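PDB 1FVI: chlorella virus DNA ligase-adenylate from Chlorella virus, which probably seals nicks in duplex DNA at the expense of ATP, through a covalent enzyme-adenylate, in DNA replication and repair. Local coordinates for residues Tyr94-Tyr99 / Val131-Leu136; Asp114-Ile119 / Pro135-Glu140. The protein carries 1 engineered substitution. One frame throughout, in Å; residues are numbered along the deposited sequence.

Interaction 1 pairs the two strands of a beta-alpha-beta unit of the adenylation domain, strand 92-99, helix 108-121 and strand 131-135; interaction 2 sets its helix against the chain leaving that unit, and the two share P135 and L136. Interaction 1 is buried, held by four backbone hydrogen bonds and reaching the AMP through F97 and L136. Interaction 2 is smaller and nearer the surface, made by carbon-to-carbon packing and a methionine methyl laid on the backbone, with no hydrogen bond across. The two meet at W96, whose carbonyl O accepts a hydrogen bond from L136 N while its ring packs against M115 and I119 of the helix.

Interaction 1. Residues Tyr94-Tyr99 / Val131-Leu136; sequences YYWFDY and VKIIPL. With AMP (adenosine monophosphate), chain C.
F97 and L136 close the AMP end of this parallel strand pair: their CB atoms meet at 3.7 Å, and L136 CD1 comes to the edge of the F97 ring. With chi1 at 55°, the F97 ring sits between its own backbone N and carbonyl carbon and lays one face on the adenine, whose N1 stands 3.7 Å above the ring centre. L136 CD1 reaches the adenine amino group, 3.4 Å from AMP N6. Four backbone bonds fix the register: Y94 N and W96 N donate to K132 O and I134 O, and I134 N and L136 N donate back to Y94 O and W96 O. A water donating to F97 O and L136 O bridges the two segments just beyond.

Y95 and I134 run side by side, and I134 CD1 makes a CH-pi contact over one face of the Y95 ring, 4.1 Å from its centroid. The opposite sheet face packs more loosely, I133 CG2 lying 4.2 Å from W96 CE3. At the solvent side, the extended K132 side chain leaves strand 92-99, and its NZ forms a salt bridge with E70.

Strand 131-135 is the outermost of its mixed sheet. Strand 92-99 lies between it and strand 63-68, where F97 and D98 form a classic beta bulge opposite D64; helices 49-58 and 108-121 cover the face carrying Y94, W96 and I133.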
# COMPACT_ATOMS: atom_id res chain seq x y z
N TYR A 94 0.30 -8.04 8.06
CA TYR A 94 1.02 -6.99 8.76
C TYR A 94 2.16 -6.57 7.86
O TYR A 94 3.08 -7.36 7.59
CB TYR A 94 1.54 -7.47 10.11
CG TYR A 94 2.31 -6.39 10.84
CD1 TYR A 94 1.65 -5.41 11.58
CD2 TYR A 94 3.71 -6.36 10.81
CE1 TYR A 94 2.36 -4.42 12.27
CE2 TYR A 94 4.43 -5.38 11.50
CZ TYR A 94 3.75 -4.43 12.23
OH TYR A 94 4.47 -3.50 12.94
N TYR A 95 2.05 -5.36 7.31
CA TYR A 95 3.08 -4.81 6.45
C TYR A 95 4.10 -4.18 7.40
O TYR A 95 3.82 -3.16 8.05
CB TYR A 95 2.48 -3.74 5.53
CG TYR A 95 1.51 -4.27 4.48
CD1 TYR A 95 0.14 -4.33 4.75
CD2 TYR A 95 1.96 -4.67 3.22
CE1 TYR A 95 -0.76 -4.77 3.77
CE2 TYR A 95 1.07 -5.11 2.24
CZ TYR A 95 -0.29 -5.15 2.52
OH TYR A 95 -1.19 -5.57 1.57
N TRP A 96 5.26 -4.83 7.51
CA TRP A 96 6.34 -4.40 8.40
C TRP A 96 7.27 -3.48 7.65
O TRP A 96 8.05 -3.94 6.83
CB TRP A 96 7.07 -5.65 8.87
CG TRP A 96 8.15 -5.47 9.93
CD1 TRP A 96 8.37 -4.37 10.70
CD2 TRP A 96 9.16 -6.43 10.29
NE1 TRP A 96 9.47 -4.57 11.50
CE2 TRP A 96 9.98 -5.82 11.27
CE3 TRP A 96 9.46 -7.73 9.86
CZ2 TRP A 96 11.09 -6.48 11.83
CZ3 TRP A 96 10.56 -8.39 10.42
CH2 TRP A 96 11.36 -7.75 11.40
N PHE A 97 7.18 -2.19 7.93
CA PHE A 97 8.02 -1.23 7.21
C PHE A 97 9.20 -0.60 7.95
O PHE A 97 10.03 0.08 7.31
CB PHE A 97 7.16 -0.16 6.52
CG PHE A 97 6.22 0.57 7.44
CD1 PHE A 97 6.71 1.37 8.49
CD2 PHE A 97 4.85 0.56 7.19
CE1 PHE A 97 5.85 2.16 9.26
CE2 PHE A 97 3.97 1.35 7.95
CZ PHE A 97 4.47 2.15 9.00
N ASP A 98 9.29 -0.80 9.27
CA ASP A 98 10.41 -0.25 10.03
C ASP A 98 10.76 -1.12 11.23
O ASP A 98 9.95 -1.93 11.68
CB ASP A 98 10.15 1.20 10.46
CG ASP A 98 11.42 2.04 10.47
OD1 ASP A 98 12.53 1.49 10.35
OD2 ASP A 98 11.30 3.28 10.60
N TYR A 99 11.97 -0.92 11.73
CA TYR A 99 12.52 -1.69 12.85
C TYR A 99 13.56 -0.85 13.56
O TYR A 99 14.65 -0.64 13.03
CB TYR A 99 13.24 -2.93 12.27
CG TYR A 99 13.78 -3.90 13.29
CD1 TYR A 99 13.23 -3.99 14.57
CD2 TYR A 99 14.78 -4.81 12.94
CE1 TYR A 99 13.66 -4.95 15.48
CE2 TYR A 99 15.21 -5.78 13.83
CZ TYR A 99 14.64 -5.85 15.10
OH TYR A 99 15.03 -6.83 15.98
N VAL A 131 -1.54 -15.19 10.21
CA VAL A 131 -0.89 -13.89 10.04
C VAL A 131 0.13 -13.83 8.90
O VAL A 131 1.12 -14.56 8.90
CB VAL A 131 -0.13 -13.47 11.33
CG1 VAL A 131 0.21 -12.00 11.28
CG2 VAL A 131 -0.94 -13.79 12.55
N LYS A 132 -0.09 -12.92 7.95
CA LYS A 132 0.82 -12.79 6.83
C LYS A 132 1.77 -11.61 7.09
O LYS A 132 1.36 -10.45 7.11
CB LYS A 132 0.02 -12.56 5.55
CG LYS A 132 0.83 -12.56 4.27
CD LYS A 132 -0.03 -12.08 3.13
CE LYS A 132 0.71 -12.05 1.81
NZ LYS A 132 -0.19 -11.58 0.72
N ILE A 133 3.03 -11.93 7.39
CA ILE A 133 4.03 -10.89 7.64
C ILE A 133 4.61 -10.48 6.30
O ILE A 133 5.23 -11.29 5.59
CB ILE A 133 5.19 -11.39 8.55
CG1 ILE A 133 4.65 -11.85 9.90
CG2 ILE A 133 6.24 -10.27 8.75
CD1 ILE A 133 3.95 -10.79 10.66
N ILE A 134 4.39 -9.22 5.94
CA ILE A 134 4.87 -8.69 4.67
C ILE A 134 5.93 -7.62 4.85
O ILE A 134 5.63 -6.51 5.27
CB ILE A 134 3.72 -8.12 3.82
CG1 ILE A 134 2.67 -9.22 3.55
CG2 ILE A 134 4.27 -7.59 2.51
CD1 ILE A 134 1.43 -8.72 2.85
N PRO A 135 7.20 -7.96 4.58
CA PRO A 135 8.30 -7.00 4.71
C PRO A 135 8.18 -5.92 3.63
O PRO A 135 8.13 -6.22 2.43
CB PRO A 135 9.55 -7.86 4.48
CG PRO A 135 9.10 -9.26 4.82
CD PRO A 135 7.71 -9.29 4.23
N LEU A 136 8.06 -4.67 4.05
CA LEU A 136 7.97 -3.57 3.11
C LEU A 136 9.36 -3.01 2.87
O LEU A 136 9.79 -2.09 3.56
CB LEU A 136 7.07 -2.45 3.64
CG LEU A 136 5.59 -2.35 3.25
CD1 LEU A 136 5.19 -0.89 3.38
CD2 LEU A 136 5.35 -2.83 1.82
P AMP C . -2.75 9.08 4.33
O1P AMP C . -2.87 10.54 4.37
O3P AMP C . -4.11 8.69 5.04
O5' AMP C . -1.73 8.62 5.34
C5' AMP C . -1.55 7.15 5.62
C4' AMP C . -1.08 6.86 7.03
O4' AMP C . -0.56 5.53 7.02
C3' AMP C . 0.06 7.78 7.51
O3' AMP C . -0.02 8.17 8.88
C2' AMP C . 1.30 6.96 7.36
O2' AMP C . 2.25 7.31 8.35
C1' AMP C . 0.79 5.51 7.40
N9 AMP C . 1.52 4.68 6.46
C8 AMP C . 0.92 3.85 5.53
N7 AMP C . 1.82 3.24 4.82
C5 AMP C . 3.07 3.65 5.27
C6 AMP C . 4.38 3.34 4.89
N6 AMP C . 4.67 2.47 3.89
N1 AMP C . 5.36 3.97 5.57
C2 AMP C . 5.07 4.81 6.53
N3 AMP C . 3.88 5.20 7.00
C4 AMP C . 2.86 4.58 6.32
O HOH W 1 10.09 0.44 4.76

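Interaction 2. Residues Asp114-Ile119 / Pro135-Glu140; sequences DMKNYI and PLIPVE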
# COMPACT_ATOMS: atom_id res chain seq x y z
N ASP A 114 18.37 -4.25 9.00
CA ASP A 114 18.20 -4.99 10.25
C ASP A 114 16.97 -5.92 10.11
O ASP A 114 17.02 -7.10 10.49
CB ASP A 114 17.95 -4.04 11.43
CG ASP A 114 19.23 -3.42 11.98
OD1 ASP A 114 20.34 -3.90 11.68
OD2 ASP A 114 19.10 -2.44 12.73
N MET A 115 15.88 -5.37 9.59
CA MET A 115 14.64 -6.12 9.38
C MET A 115 14.92 -7.27 8.44
O MET A 115 14.52 -8.40 8.70
CB MET A 115 13.55 -5.21 8.77
CG MET A 115 12.33 -5.96 8.16
SD MET A 115 10.96 -4.87 7.60
CE MET A 115 11.72 -4.03 6.18
N LYS A 116 15.64 -6.99 7.36
CA LYS A 116 15.97 -8.01 6.37
C LYS A 116 16.75 -9.16 6.99
O LYS A 116 16.39 -10.34 6.78
CB LYS A 116 16.75 -7.41 5.20
CG LYS A 116 15.92 -6.55 4.28
CD LYS A 116 16.75 -6.00 3.14
CE LYS A 116 17.26 -7.12 2.24
NZ LYS A 116 18.14 -6.61 1.15
N ASN A 117 17.77 -8.81 7.77
CA ASN A 117 18.61 -9.80 8.43
C ASN A 117 17.86 -10.60 9.47
O ASN A 117 18.03 -11.82 9.57
CB ASN A 117 19.85 -9.16 9.04
CG ASN A 117 20.90 -8.82 8.00
OD1 ASN A 117 21.26 -7.66 7.82
ND2 ASN A 117 21.39 -9.84 7.29
N TYR A 118 16.97 -9.94 10.21
CA TYR A 118 16.20 -10.64 11.22
C TYR A 118 15.40 -11.73 10.52
O TYR A 118 15.37 -12.87 10.99
CB TYR A 118 15.26 -9.67 11.96
CG TYR A 118 14.48 -10.32 13.06
CD1 TYR A 118 14.97 -10.35 14.37
CD2 TYR A 118 13.26 -10.94 12.80
CE1 TYR A 118 14.27 -10.99 15.38
CE2 TYR A 118 12.55 -11.58 13.80
CZ TYR A 118 13.06 -11.61 15.09
OH TYR A 118 12.35 -12.23 16.09
N ILE A 119 14.81 -11.39 9.37
CA ILE A 119 14.01 -12.34 8.59
C ILE A 119 14.85 -13.51 8.07
O ILE A 119 14.37 -14.63 7.94
CB ILE A 119 13.28 -11.62 7.41
CG1 ILE A 119 12.24 -10.66 7.99
CG2 ILE A 119 12.62 -12.63 6.45
CD1 ILE A 119 11.76 -9.60 7.02
N PRO A 135 7.20 -7.96 4.58
CA PRO A 135 8.30 -7.00 4.71
C PRO A 135 8.18 -5.92 3.63
O PRO A 135 8.13 -6.22 2.43
CB PRO A 135 9.55 -7.86 4.48
CG PRO A 135 9.10 -9.26 4.82
CD PRO A 135 7.71 -9.29 4.23
N LEU A 136 8.06 -4.67 4.05
CA LEU A 136 7.97 -3.57 3.11
C LEU A 136 9.36 -3.01 2.87
O LEU A 136 9.79 -2.09 3.56
CB LEU A 136 7.07 -2.45 3.64
CG LEU A 136 5.59 -2.35 3.25
CD1 LEU A 136 5.19 -0.89 3.38
CD2 LEU A 136 5.35 -2.83 1.82
N ILE A 137 10.09 -3.64 1.96
CA ILE A 137 11.44 -3.19 1.61
C ILE A 137 11.25 -2.07 0.55
O ILE A 137 10.53 -2.25 -0.44
CB ILE A 137 12.24 -4.38 1.09
CG1 ILE A 137 12.40 -5.38 2.26
CG2 ILE A 137 13.58 -3.92 0.50
CD1 ILE A 137 12.84 -6.75 1.87
N PRO A 138 11.85 -0.89 0.78
CA PRO A 138 11.70 0.22 -0.17
C PRO A 138 12.32 0.07 -1.55
O PRO A 138 13.24 -0.72 -1.76
CB PRO A 138 12.28 1.41 0.58
CG PRO A 138 13.41 0.75 1.37
CD PRO A 138 12.75 -0.51 1.89
N VAL A 139 11.78 0.86 -2.48
CA VAL A 139 12.23 0.90 -3.86
C VAL A 139 13.06 2.17 -3.99
O VAL A 139 12.69 3.19 -3.43
CB VAL A 139 11.02 1.06 -4.83
CG1 VAL A 139 11.51 1.30 -6.25
CG2 VAL A 139 10.15 -0.17 -4.78
N GLU A 140 14.20 2.10 -4.67
CA GLU A 140 15.02 3.28 -4.88
C GLU A 140 14.52 3.95 -6.16
O GLU A 140 14.50 3.35 -7.22
CB GLU A 140 16.50 2.92 -5.01
CG GLU A 140 17.41 4.13 -5.25
CD GLU A 140 18.89 3.77 -5.31
OE1 GLU A 140 19.71 4.52 -4.74
OE2 GLU A 140 19.23 2.72 -5.92
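An extended start and a bent end carry M115 to the chain beyond strand 131-135: CG lies anti to the backbone N (chi1 165°), chi2 is also extended, and the turn at chi3 (68°) lays CE alongside the backbone, 3.8 Å from L136 O. The same methyl also meets I137 CG1 at 4.2 Å. One helical turn on, I119 sends CG1 opposite its carbonyl carbon (chi1 -67°), and its CD1 presses on the P135 ring from the helix side. At 3.5 Å from P135 CG and 3.8 Å from P135 CB, this is the tight spot of the contact.

Toward solvent, K116 and I137 cross at about a right angle, with K116 CG 3.9 Å from I137 CD1. The lysine thus contributes the aliphatic part of its chain, and its NZ makes a long, weak ion pair with E113. Packing here is purely van der Waals.

M115 and I119 also pack on W96 of strand 92-99, while L126 touches both I119 and P135. The segment 135-140 leads from one sheet to the next: L136 points away from the helix and touches T24, P25 and the AMP, P138 packs on Y108 and V112 of helix 108-121, and strand 139-141 pairs with strand 21-25.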